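Local structure of Rab GDP dissociation inhibitor alpha (Naegleria fowleri, 6C87) at residues R303-V308 and T397-E402; G293-F298 and F410-Y415; N92-K97 and C424-V429. The protein probably binds prenylated Rab GTPases in their GDP-bound form, slowing release of the nucleotide and keeping the GTPases soluble after retrieval from membranes. One frame throughout, in Å; residues are numbered along the deposited sequence.

In the fold
The three contacts lie round a five-strand parallel sheet, consistent with the Rossmann-like fold that GDI shares with FAD-binding proteins, and the mixed sheet beside it. Contact 1 pairs two strands of the mixed sheet, contact 2 pairs the ends of two strands of the parallel sheet, and contact 3 packs two helices. Contacts 1 and 2, centres about 9 Å apart, touch: Y398 N lies 2.8 Å from S414 OG, a probable hydrogen bond, and P295 packs on Y398. Contact 2 meets contact 3, centres about 17 Å apart, through K413 N and D427 OD2 at 2.9 Å, another probable hydrogen bond. Contacts 1 and 3 do not touch; their nearest atoms are about 6 Å apart.

Contact 1: residues R303-V308 and T397-E402; sequences RKTGKV and TYAPLE
R303-G306 and T397-A399 form an antiparallel pairing interrupted by what fits a classic beta bulge, in the mixed sheet where strand 302-315 runs between strands 360-367 and 389-400. R303 and A399 are a regular hydrogen-bonded pair, R303 N reaching A399 O at 3.0 Å and A399 N returning to R303 O. K304 and Y398 follow as a non-hydrogen-bonded pair, and the Y398 ring lies obliquely by K304, its CD2 3.6 Å from K304 CA. Then T305 and G306 together face T397: T305 N donates to T397 O (2.8 Å), while T397 N donates to G306 O (2.9 Å), and both donors stand well above the carbonyl planes they address. The extra residue brings the T305 side chain to the same side of the sheet as those of R303, T397 and A399. There its CG2 rests 3.6 Å from A399 CB and also lies over the rim of one face of the R303 guanidinium. Beyond the bulge, V308 CG2 touches T397 CG2. In both threonines OG1 sits between the backbone N and the carbonyl carbon (chi1 62° and 58°), which turns the hydroxyls together: T305 OG1 and T397 OG1 are hydrogen-bonded at 2.7 Å.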
ATOM      1  N   ARG A 303      -5.859  29.288  15.202  1.00 49.83           N
ATOM      2  CA  ARG A 303      -6.942  29.642  16.106  1.00 47.46           C
ATOM      3  C   ARG A 303      -6.703  28.970  17.450  1.00 48.48           C
ATOM      4  O   ARG A 303      -6.178  27.856  17.520  1.00 47.94           O
ATOM      5  CB  ARG A 303      -8.310  29.216  15.545  1.00 47.07           C
ATOM      6  CG  ARG A 303      -8.406  27.719  15.296  1.00 54.27           C
ATOM      7  CD  ARG A 303      -9.805  27.247  14.926  1.00 65.51           C
ATOM      8  NE  ARG A 303      -9.870  25.783  14.907  1.00 77.79           N
ATOM      9  CZ  ARG A 303     -10.232  25.025  15.942  1.00 80.61           C
ATOM     10  NH1 ARG A 303     -10.581  25.584  17.095  1.00 83.22           N
ATOM     11  NH2 ARG A 303     -10.251  23.701  15.824  1.00 74.59           N
ATOM     12  N   LYS A 304      -7.116  29.649  18.517  1.00 48.56           N
ATOM     13  CA  LYS A 304      -6.989  29.087  19.853  1.00 44.48           C
ATOM     14  C   LYS A 304      -7.899  27.880  19.996  1.00 47.46           C
ATOM     15  O   LYS A 304      -9.065  27.920  19.598  1.00 53.09           O
ATOM     16  CB  LYS A 304      -7.356  30.124  20.916  1.00 39.74           C
ATOM     17  CG  LYS A 304      -6.965  29.722  22.330  1.00 44.92           C
ATOM     18  CD  LYS A 304      -6.871  30.899  23.289  1.00 56.29           C
ATOM     19  CE  LYS A 304      -7.362  30.461  24.678  1.00 67.75           C
ATOM     20  NZ  LYS A 304      -7.489  31.561  25.681  1.00 74.48           N
ATOM     21  N   THR A 305      -7.365  26.790  20.536  1.00 52.83           N
ATOM     22  CA  THR A 305      -8.175  25.611  20.784  1.00 50.80           C
ATOM     23  C   THR A 305      -8.426  25.356  22.263  1.00 44.11           C
ATOM     24  O   THR A 305      -9.248  24.497  22.589  1.00 48.23           O
ATOM     25  CB  THR A 305      -7.528  24.369  20.166  1.00 46.75           C
ATOM     26  OG1 THR A 305      -6.249  24.152  20.769  1.00 49.31           O
ATOM     27  CG2 THR A 305      -7.377  24.553  18.659  1.00 37.19           C
ATOM     28  N   GLY A 306      -7.772  26.082  23.154  1.00 39.91           N
ATOM     29  CA  GLY A 306      -7.988  25.923  24.574  1.00 34.99           C
ATOM     30  C   GLY A 306      -6.730  26.264  25.346  1.00 40.78           C
ATOM     31  O   GLY A 306      -5.868  26.996  24.864  1.00 42.52           O
ATOM     32  N   LYS A 307      -6.673  25.738  26.565  1.00 32.97           N
ATOM     33  CA  LYS A 307      -5.535  25.878  27.457  1.00 33.98           C
ATOM     34  C   LYS A 307      -5.180  24.516  28.031  1.00 41.25           C
ATOM     35  O   LYS A 307      -6.022  23.620  28.134  1.00 44.47           O
ATOM     36  CB  LYS A 307      -5.813  26.833  28.625  1.00 32.53           C
ATOM     37  CG  LYS A 307      -5.919  28.291  28.288  1.00 49.73           C
ATOM     38  CD  LYS A 307      -6.274  29.068  29.549  1.00 51.18           C
ATOM     39  CE  LYS A 307      -6.176  30.559  29.340  1.00 54.62           C
ATOM     40  NZ  LYS A 307      -5.772  31.206  30.618  1.00 62.76           N
ATOM     41  N   VAL A 308      -3.919  24.371  28.426  1.00 38.34           N
ATOM     42  CA  VAL A 308      -3.457  23.184  29.131  1.00 33.27           C
ATOM     43  C   VAL A 308      -2.646  23.644  30.334  1.00 38.76           C
ATOM     44  O   VAL A 308      -1.688  24.411  30.182  1.00 36.51           O
ATOM     45  CB  VAL A 308      -2.617  22.264  28.223  1.00 32.79           C
ATOM     46  CG1 VAL A 308      -1.895  21.173  29.046  1.00 26.66           C
ATOM     47  CG2 VAL A 308      -3.487  21.656  27.141  1.00 28.25           C
ATOM     48  N   THR A 397      -3.263  26.626  23.587  1.00 41.15           N
ATOM     49  CA  THR A 397      -3.094  25.653  22.520  1.00 36.49           C
ATOM     50  C   THR A 397      -3.712  26.189  21.233  1.00 45.73           C
ATOM     51  O   THR A 397      -4.686  26.953  21.256  1.00 38.18           O
ATOM     52  CB  THR A 397      -3.716  24.302  22.900  1.00 31.55           C
ATOM     53  OG1 THR A 397      -5.110  24.463  23.182  1.00 40.22           O
ATOM     54  CG2 THR A 397      -3.048  23.768  24.140  1.00 30.22           C
ATOM     55  N   TYR A 398      -3.112  25.814  20.104  1.00 49.87           N
ATOM     56  CA  TYR A 398      -3.540  26.350  18.821  1.00 45.96           C
ATOM     57  C   TYR A 398      -3.539  25.253  17.772  1.00 46.00           C
ATOM     58  O   TYR A 398      -2.845  24.240  17.893  1.00 43.66           O
ATOM     59  CB  TYR A 398      -2.645  27.498  18.336  1.00 47.47           C
ATOM     60  CG  TYR A 398      -2.627  28.717  19.229  1.00 47.33           C
ATOM     61  CD1 TYR A 398      -1.725  28.814  20.287  1.00 41.85           C
ATOM     62  CD2 TYR A 398      -3.514  29.766  19.022  1.00 47.28           C
ATOM     63  CE1 TYR A 398      -1.702  29.924  21.110  1.00 46.56           C
ATOM     64  CE2 TYR A 398      -3.499  30.884  19.838  1.00 50.10           C
ATOM     65  CZ  TYR A 398      -2.591  30.959  20.881  1.00 52.88           C
ATOM     66  OH  TYR A 398      -2.573  32.070  21.698  1.00 56.68           O
ATOM     67  N   ALA A 399      -4.293  25.505  16.709  1.00 47.97           N
ATOM     68  CA  ALA A 399      -4.364  24.622  15.562  1.00 44.92           C
ATOM     69  C   ALA A 399      -4.484  25.488  14.311  1.00 47.92           C
ATOM     70  O   ALA A 399      -5.117  26.545  14.354  1.00 45.86           O
ATOM     71  CB  ALA A 399      -5.557  23.660  15.648  1.00 42.73           C
ATOM     72  N   PRO A 400      -3.887  25.052  13.202  1.00 48.58           N
ATOM     73  CA  PRO A 400      -3.910  25.874  11.983  1.00 46.79           C
ATOM     74  C   PRO A 400      -5.286  25.925  11.343  1.00 54.73           C
ATOM     75  O   PRO A 400      -6.103  25.013  11.490  1.00 56.35           O
ATOM     76  CB  PRO A 400      -2.899  25.172  11.071  1.00 43.41           C
ATOM     77  CG  PRO A 400      -2.873  23.756  11.563  1.00 40.14           C
ATOM     78  CD  PRO A 400      -3.074  23.837  13.036  1.00 38.69           C
ATOM     79  N   LEU A 401      -5.538  27.029  10.633  1.00 57.38           N
ATOM     80  CA  LEU A 401      -6.804  27.195   9.926  1.00 56.07           C
ATOM     81  C   LEU A 401      -6.853  26.366   8.646  1.00 60.95           C
ATOM     82  O   LEU A 401      -7.894  25.784   8.319  1.00 63.90           O
ATOM     83  CB  LEU A 401      -7.023  28.671   9.597  1.00 53.91           C
ATOM     84  CG  LEU A 401      -7.046  29.658  10.764  1.00 53.24           C
ATOM     85  CD1 LEU A 401      -6.945  31.097  10.255  1.00 49.90           C
ATOM     86  CD2 LEU A 401      -8.294  29.466  11.590  1.00 48.52           C
ATOM     87  N   GLU A 402      -5.745  26.301   7.912  1.00 61.27           N
ATOM     88  CA  GLU A 402      -5.667  25.551   6.670  1.00 57.15           C
ATOM     89  C   GLU A 402      -4.555  24.515   6.776  1.00 56.14           C
ATOM     90  O   GLU A 402      -3.654  24.626   7.613  1.00 56.45           O
ATOM     91  CB  GLU A 402      -5.434  26.487   5.468  1.00 52.14           C
TER
HETATM   92  O   HOH W   1      -4.717  22.432  19.273  1.00 48.93           O

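Contact 2: residues G293-F298 and F410-Y415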
ATOM      1  N   GLY A 293       6.311  25.159  10.600  1.00 38.88           N
ATOM      2  CA  GLY A 293       6.562  25.747  11.910  1.00 43.84           C
ATOM      3  C   GLY A 293       5.444  25.506  12.904  1.00 39.40           C
ATOM      4  O   GLY A 293       4.356  25.039  12.560  1.00 37.10           O
ATOM      5  N   ASP A 294       5.734  25.858  14.164  1.00 36.51           N
ATOM      6  CA  ASP A 294       4.750  25.740  15.228  1.00 42.21           C
ATOM      7  C   ASP A 294       3.884  26.993  15.271  1.00 43.79           C
ATOM      8  O   ASP A 294       4.263  28.028  14.722  1.00 44.79           O
ATOM      9  CB  ASP A 294       5.448  25.504  16.574  1.00 33.29           C
ATOM     10  CG  ASP A 294       6.189  26.728  17.087  1.00 44.95           C
ATOM     11  OD1 ASP A 294       7.438  26.718  17.053  1.00 44.74           O
ATOM     12  OD2 ASP A 294       5.530  27.698  17.530  1.00 47.42           O
ATOM     13  N   PRO A 295       2.710  26.934  15.923  1.00 43.92           N
ATOM     14  CA  PRO A 295       1.758  28.057  15.837  1.00 42.15           C
ATOM     15  C   PRO A 295       2.332  29.436  16.148  1.00 43.11           C
ATOM     16  O   PRO A 295       1.837  30.426  15.591  1.00 38.69           O
ATOM     17  CB  PRO A 295       0.684  27.667  16.865  1.00 36.68           C
ATOM     18  CG  PRO A 295       0.681  26.193  16.856  1.00 36.32           C
ATOM     19  CD  PRO A 295       2.122  25.783  16.636  1.00 34.05           C
ATOM     20  N   SER A 296       3.361  29.540  17.000  1.00 39.22           N
ATOM     21  CA  SER A 296       3.842  30.853  17.431  1.00 37.63           C
ATOM     22  C   SER A 296       4.420  31.681  16.289  1.00 44.89           C
ATOM     23  O   SER A 296       4.523  32.904  16.419  1.00 54.01           O
ATOM     24  CB  SER A 296       4.889  30.710  18.539  1.00 38.32           C
ATOM     25  OG  SER A 296       6.114  30.210  18.040  1.00 37.42           O
ATOM     26  N   TYR A 297       4.807  31.052  15.183  1.00 45.67           N
ATOM     27  CA  TYR A 297       5.388  31.767  14.056  1.00 40.67           C
ATOM     28  C   TYR A 297       4.348  32.301  13.085  1.00 46.40           C
ATOM     29  O   TYR A 297       4.691  33.129  12.235  1.00 43.94           O
ATOM     30  CB  TYR A 297       6.371  30.862  13.299  1.00 41.68           C
ATOM     31  CG  TYR A 297       7.663  30.621  14.052  1.00 39.52           C
ATOM     32  CD1 TYR A 297       8.732  31.489  13.912  1.00 40.58           C
ATOM     33  CD2 TYR A 297       7.806  29.535  14.912  1.00 37.76           C
ATOM     34  CE1 TYR A 297       9.907  31.294  14.595  1.00 39.95           C
ATOM     35  CE2 TYR A 297       8.982  29.328  15.602  1.00 50.23           C
ATOM     36  CZ  TYR A 297      10.032  30.217  15.437  1.00 49.63           C
ATOM     37  OH  TYR A 297      11.215  30.037  16.114  1.00 52.49           O
ATOM     38  N   PHE A 298       3.099  31.855  13.189  1.00 50.24           N
ATOM     39  CA  PHE A 298       2.033  32.245  12.266  1.00 59.29           C
ATOM     40  C   PHE A 298       0.779  32.613  13.049  1.00 61.36           C
ATOM     41  O   PHE A 298      -0.244  31.921  12.970  1.00 56.99           O
ATOM     42  CB  PHE A 298       1.748  31.125  11.263  1.00 57.83           C
ATOM     43  CG  PHE A 298       2.984  30.467  10.733  1.00 54.83           C
ATOM     44  CD1 PHE A 298       3.701  31.048   9.686  1.00 55.22           C
ATOM     45  CD2 PHE A 298       3.443  29.278  11.286  1.00 48.86           C
ATOM     46  CE1 PHE A 298       4.855  30.459   9.193  1.00 52.27           C
ATOM     47  CE2 PHE A 298       4.593  28.674  10.800  1.00 53.03           C
ATOM     48  CZ  PHE A 298       5.303  29.265   9.748  1.00 56.93           C
ATOM     49  N   PHE A 410       2.811  24.981   6.475  1.00 60.61           N
ATOM     50  CA  PHE A 410       2.393  23.781   7.192  1.00 58.03           C
ATOM     51  C   PHE A 410       2.685  23.980   8.674  1.00 56.43           C
ATOM     52  O   PHE A 410       3.851  24.050   9.082  1.00 60.86           O
ATOM     53  CB  PHE A 410       3.101  22.555   6.622  1.00 53.71           C
ATOM     54  CG  PHE A 410       2.855  22.366   5.158  1.00 55.26           C
ATOM     55  CD1 PHE A 410       3.672  22.972   4.220  1.00 58.74           C
ATOM     56  CD2 PHE A 410       1.773  21.622   4.715  1.00 60.52           C
ATOM     57  CE1 PHE A 410       3.432  22.818   2.862  1.00 64.02           C
ATOM     58  CE2 PHE A 410       1.526  21.462   3.360  1.00 64.97           C
ATOM     59  CZ  PHE A 410       2.359  22.064   2.432  1.00 65.09           C
ATOM     60  N   ILE A 411       1.624  24.071   9.476  1.00 48.38           N
ATOM     61  CA  ILE A 411       1.716  24.437  10.886  1.00 46.89           C
ATOM     62  C   ILE A 411       1.360  23.234  11.750  1.00 47.92           C
ATOM     63  O   ILE A 411       0.418  22.490  11.448  1.00 48.25           O
ATOM     64  CB  ILE A 411       0.806  25.637  11.218  1.00 42.62           C
ATOM     65  CG1 ILE A 411       1.031  26.763  10.206  1.00 48.06           C
ATOM     66  CG2 ILE A 411       1.057  26.125  12.637  1.00 38.38           C
ATOM     67  CD1 ILE A 411       0.112  27.954  10.390  1.00 51.02           C
ATOM     68  N   SER A 412       2.125  23.043  12.822  1.00 38.94           N
ATOM     69  CA  SER A 412       1.860  21.971  13.766  1.00 42.25           C
ATOM     70  C   SER A 412       0.814  22.401  14.790  1.00 45.97           C
ATOM     71  O   SER A 412       0.542  23.589  14.984  1.00 41.82           O
ATOM     72  CB  SER A 412       3.138  21.560  14.499  1.00 38.95           C
ATOM     73  OG  SER A 412       3.665  22.641  15.266  1.00 35.66           O
ATOM     74  N   LYS A 413       0.229  21.406  15.451  1.00 43.90           N
ATOM     75  CA  LYS A 413      -0.652  21.652  16.578  1.00 34.85           C
ATOM     76  C   LYS A 413       0.159  21.805  17.856  1.00 34.78           C
ATOM     77  O   LYS A 413       1.262  21.268  17.983  1.00 33.24           O
ATOM     78  CB  LYS A 413      -1.661  20.516  16.733  1.00 40.69           C
ATOM     79  CG  LYS A 413      -2.637  20.412  15.578  1.00 47.43           C
ATOM     80  CD  LYS A 413      -3.590  19.248  15.757  1.00 43.51           C
ATOM     81  CE  LYS A 413      -4.551  19.168  14.588  1.00 53.83           C
ATOM     82  NZ  LYS A 413      -5.441  17.988  14.697  1.00 63.92           N
ATOM     83  N   SER A 414      -0.385  22.577  18.795  1.00 35.56           N
ATOM     84  CA  SER A 414       0.195  22.616  20.128  1.00 34.67           C
ATOM     85  C   SER A 414       0.094  21.240  20.775  1.00 44.13           C
ATOM     86  O   SER A 414      -0.810  20.452  20.482  1.00 40.53           O
ATOM     87  CB  SER A 414      -0.520  23.650  20.988  1.00 36.26           C
ATOM     88  OG  SER A 414      -0.451  24.933  20.388  1.00 42.42           O
ATOM     89  N   TYR A 415       1.001  20.965  21.702  1.00 48.07           N
ATOM     90  CA  TYR A 415       0.998  19.661  22.343  1.00 42.92           C
ATOM     91  C   TYR A 415      -0.150  19.587  23.346  1.00 43.84           C
ATOM     92  O   TYR A 415      -0.330  20.490  24.170  1.00 38.91           O
ATOM     93  CB  TYR A 415       2.346  19.396  23.010  1.00 38.16           C
ATOM     94  CG  TYR A 415       3.463  19.398  22.001  1.00 45.54           C
ATOM     95  CD1 TYR A 415       3.599  18.356  21.097  1.00 48.54           C
ATOM     96  CD2 TYR A 415       4.367  20.449  21.935  1.00 45.58           C
ATOM     97  CE1 TYR A 415       4.610  18.355  20.153  1.00 53.59           C
ATOM     98  CE2 TYR A 415       5.385  20.455  21.001  1.00 43.72           C
ATOM     99  CZ  TYR A 415       5.503  19.407  20.105  1.00 52.24           C
ATOM    100  OH  TYR A 415       6.514  19.403  19.159  1.00 57.54           O
TER
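F410 and I411 meet G293 as the last parallel pair of two neighbouring strands, just before both strands end. F410 contributes its carbonyl, with G293 N donating to F410 O at 3.1 Å, while its ring turns away to R434 and I435 of helix 422-436. I411 carries most of the apolar contact. Its first torsion (chi1 -49°) sets CG2 anti to the backbone N and divides the branches: CG1 and CD1 slide past the F298 side chain, CG1 lying 3.6 Å from F298 CD2 at an oblique angle to the ring, while CG2 points to the turn and stops 3.8 Å from P295 N. The same F298 ring has G293 CA at its edge, so one ring touches both G293 and I411. S412 supplies the second backbone bond, its N 3.0 Å from G293 O, so that G293 is gripped by the residues flanking I411. S412 OG lies against D294 CA but bonds to E24 of helix 22-33, and the S412 carbonyl lies beside CG and CD of the P295 ring. Further on, S414 OG, bonded to Y398 N, passes 3.9 Å from P295 CG. Across from 410-415, D294 folds the turn back on itself: its OD2 accepts from S296 N (2.9 Å), an Asx turn, and from S296 OG (2.6 Å) on its syn lone pair. Such parallel pairing, with 409-411 as the outer strand beside 290-293, belongs to the Rossmann-like sheet that GDI shares with flavoproteins.

Contact 3: residues N92-K97 and C424-V429; sequences NGKLVK and CAVDIV
K94 and L95, in the first turn of helix 94-102 just after N-cap G93, pack round the methyl of A425 on helix 422-436. A425 CB points toward the other helix and meets K94 CB at 3.7 Å; round the corner it faces L95 N and L95 CB, the latter 4.1 Å away. With so small a residue at this point the backbones come close, L95 CA and A425 CA being 5.2 Å apart. The two longer side chains then part. K94 leaves beside its own backbone N (chi1 -78°) and stays extended beyond CG, crossing V426 obliquely on the exposed side, where K94 NZ lies 3.7 Å from V426 CG2. L95 takes a different course: with CG anti to the backbone N (chi1 179°), it sends its branches inward, and its CD1 approaches I428 CD1 at 4.3 Å. Contact between the segments is therefore by packing alone, apolar on the buried side and lined by a lysine chain outside. On the buried side, L95 rests on L22 of helix 22-33, L89 of strand 89-90 and F421, while I428 packs on V26 and I27, so helix 22-33 touches both partners.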
ATOM      1  N   ASN A  92       6.555   0.418  20.881  1.00 39.61           N
ATOM      2  CA  ASN A  92       6.663   0.161  19.441  1.00 43.95           C
ATOM      3  C   ASN A  92       5.599   0.924  18.660  1.00 42.60           C
ATOM      4  O   ASN A  92       5.103   0.441  17.637  1.00 42.11           O
ATOM      5  CB  ASN A  92       6.589  -1.336  19.133  1.00 55.30           C
ATOM      6  CG  ASN A  92       7.950  -2.017  19.190  1.00 55.88           C
ATOM      7  OD1 ASN A  92       8.908  -1.570  18.559  1.00 60.23           O
ATOM      8  ND2 ASN A  92       8.042  -3.097  19.957  1.00 54.24           N
ATOM      9  N   GLY A  93       5.233   2.108  19.152  1.00 39.04           N
ATOM     10  CA  GLY A  93       4.189   2.921  18.575  1.00 33.19           C
ATOM     11  C   GLY A  93       4.674   3.740  17.399  1.00 42.04           C
ATOM     12  O   GLY A  93       5.767   3.544  16.866  1.00 45.79           O
ATOM     13  N   LYS A  94       3.824   4.685  16.989  1.00 40.34           N
ATOM     14  CA  LYS A  94       4.084   5.435  15.766  1.00 41.21           C
ATOM     15  C   LYS A  94       5.344   6.281  15.883  1.00 42.73           C
ATOM     16  O   LYS A  94       6.182   6.288  14.974  1.00 48.45           O
ATOM     17  CB  LYS A  94       2.888   6.318  15.410  1.00 46.34           C
ATOM     18  CG  LYS A  94       1.731   5.580  14.768  1.00 53.92           C
ATOM     19  CD  LYS A  94       0.622   6.555  14.408  1.00 60.06           C
ATOM     20  CE  LYS A  94      -0.418   5.903  13.519  1.00 66.62           C
ATOM     21  NZ  LYS A  94      -1.698   6.656  13.549  1.00 76.51           N
ATOM     22  N   LEU A  95       5.510   6.994  16.998  1.00 38.34           N
ATOM     23  CA  LEU A  95       6.651   7.897  17.097  1.00 34.76           C
ATOM     24  C   LEU A  95       7.966   7.130  17.075  1.00 38.03           C
ATOM     25  O   LEU A  95       8.920   7.539  16.400  1.00 42.60           O
ATOM     26  CB  LEU A  95       6.547   8.766  18.347  1.00 34.27           C
ATOM     27  CG  LEU A  95       7.745   9.710  18.474  1.00 38.32           C
ATOM     28  CD1 LEU A  95       7.839  10.586  17.245  1.00 38.11           C
ATOM     29  CD2 LEU A  95       7.628  10.568  19.716  1.00 37.93           C
ATOM     30  N   VAL A  96       8.032   6.013  17.796  1.00 38.05           N
ATOM     31  CA  VAL A  96       9.240   5.192  17.774  1.00 44.37           C
ATOM     32  C   VAL A  96       9.556   4.751  16.348  1.00 52.29           C
ATOM     33  O   VAL A  96      10.725   4.704  15.938  1.00 50.23           O
ATOM     34  CB  VAL A  96       9.079   3.990  18.725  1.00 41.97           C
ATOM     35  CG1 VAL A  96      10.165   2.958  18.478  1.00 40.78           C
ATOM     36  CG2 VAL A  96       9.104   4.454  20.175  1.00 39.36           C
ATOM     37  N   LYS A  97       8.523   4.409  15.570  1.00 51.94           N
ATOM     38  CA  LYS A  97       8.758   3.987  14.192  1.00 51.98           C
ATOM     39  C   LYS A  97       9.206   5.151  13.315  1.00 50.10           C
ATOM     40  O   LYS A  97      10.099   4.991  12.474  1.00 46.09           O
ATOM     41  CB  LYS A  97       7.505   3.318  13.620  1.00 48.30           C
ATOM     42  CG  LYS A  97       7.282   1.913  14.171  1.00 46.43           C
ATOM     43  CD  LYS A  97       6.065   1.224  13.579  1.00 45.87           C
ATOM     44  CE  LYS A  97       5.917  -0.173  14.160  1.00 50.10           C
ATOM     45  NZ  LYS A  97       4.885  -0.977  13.455  1.00 59.06           N
ATOM     46  N   CYS A 424       0.920  13.461  19.059  1.00 36.28           N
ATOM     47  CA  CYS A 424       2.010  14.158  18.388  1.00 36.80           C
ATOM     48  C   CYS A 424       2.446  13.424  17.118  1.00 41.20           C
ATOM     49  O   CYS A 424       2.681  14.054  16.078  1.00 47.87           O
ATOM     50  CB  CYS A 424       3.182  14.329  19.356  1.00 33.95           C
ATOM     51  SG  CYS A 424       4.755  14.691  18.570  1.00 49.75           S
ATOM     52  N   ALA A 425       2.536  12.088  17.174  1.00 38.76           N
ATOM     53  CA  ALA A 425       2.914  11.311  15.993  1.00 37.63           C
ATOM     54  C   ALA A 425       1.864  11.413  14.893  1.00 46.95           C
ATOM     55  O   ALA A 425       2.208  11.499  13.704  1.00 49.55           O
ATOM     56  CB  ALA A 425       3.148   9.847  16.371  1.00 36.75           C
ATOM     57  N   VAL A 426       0.579  11.397  15.265  1.00 40.65           N
ATOM     58  CA  VAL A 426      -0.486  11.576  14.281  1.00 34.15           C
ATOM     59  C   VAL A 426      -0.355  12.938  13.602  1.00 42.80           C
ATOM     60  O   VAL A 426      -0.571  13.068  12.389  1.00 49.71           O
ATOM     61  CB  VAL A 426      -1.868  11.383  14.945  1.00 37.60           C
ATOM     62  CG1 VAL A 426      -2.984  11.859  14.045  1.00 35.67           C
ATOM     63  CG2 VAL A 426      -2.086   9.914  15.295  1.00 34.32           C
ATOM     64  N   ASP A 427       0.016  13.973  14.366  1.00 41.13           N
ATOM     65  CA  ASP A 427       0.226  15.291  13.769  1.00 39.93           C
ATOM     66  C   ASP A 427       1.410  15.291  12.802  1.00 48.34           C
ATOM     67  O   ASP A 427       1.334  15.901  11.729  1.00 53.36           O
ATOM     68  CB  ASP A 427       0.432  16.344  14.858  1.00 40.48           C
ATOM     69  CG  ASP A 427       0.308  17.763  14.329  1.00 43.80           C
ATOM     70  OD1 ASP A 427      -0.419  17.957  13.332  1.00 46.95           O
ATOM     71  OD2 ASP A 427       0.928  18.684  14.907  1.00 45.11           O
ATOM     72  N   ILE A 428       2.508  14.612  13.158  1.00 46.20           N
ATOM     73  CA  ILE A 428       3.673  14.558  12.270  1.00 41.15           C
ATOM     74  C   ILE A 428       3.313  13.877  10.956  1.00 42.08           C
ATOM     75  O   ILE A 428       3.624  14.380   9.869  1.00 37.20           O
ATOM     76  CB  ILE A 428       4.844  13.833  12.955  1.00 36.95           C
ATOM     77  CG1 ILE A 428       5.455  14.699  14.059  1.00 38.82           C
ATOM     78  CG2 ILE A 428       5.878  13.430  11.924  1.00 34.44           C
ATOM     79  CD1 ILE A 428       6.368  13.923  14.991  1.00 36.95           C
ATOM     80  N   VAL A 429       2.653  12.715  11.043  1.00 44.16           N
ATOM     81  CA  VAL A 429       2.258  11.976   9.847  1.00 41.79           C
ATOM     82  C   VAL A 429       1.342  12.818   8.980  1.00 46.71           C
ATOM     83  O   VAL A 429       1.487  12.862   7.751  1.00 51.73           O
ATOM     84  CB  VAL A 429       1.572  10.654  10.232  1.00 40.47           C
ATOM     85  CG1 VAL A 429       0.936  10.026   8.994  1.00 40.03           C
ATOM     86  CG2 VAL A 429       2.572   9.710  10.877  1.00 39.09           C
TER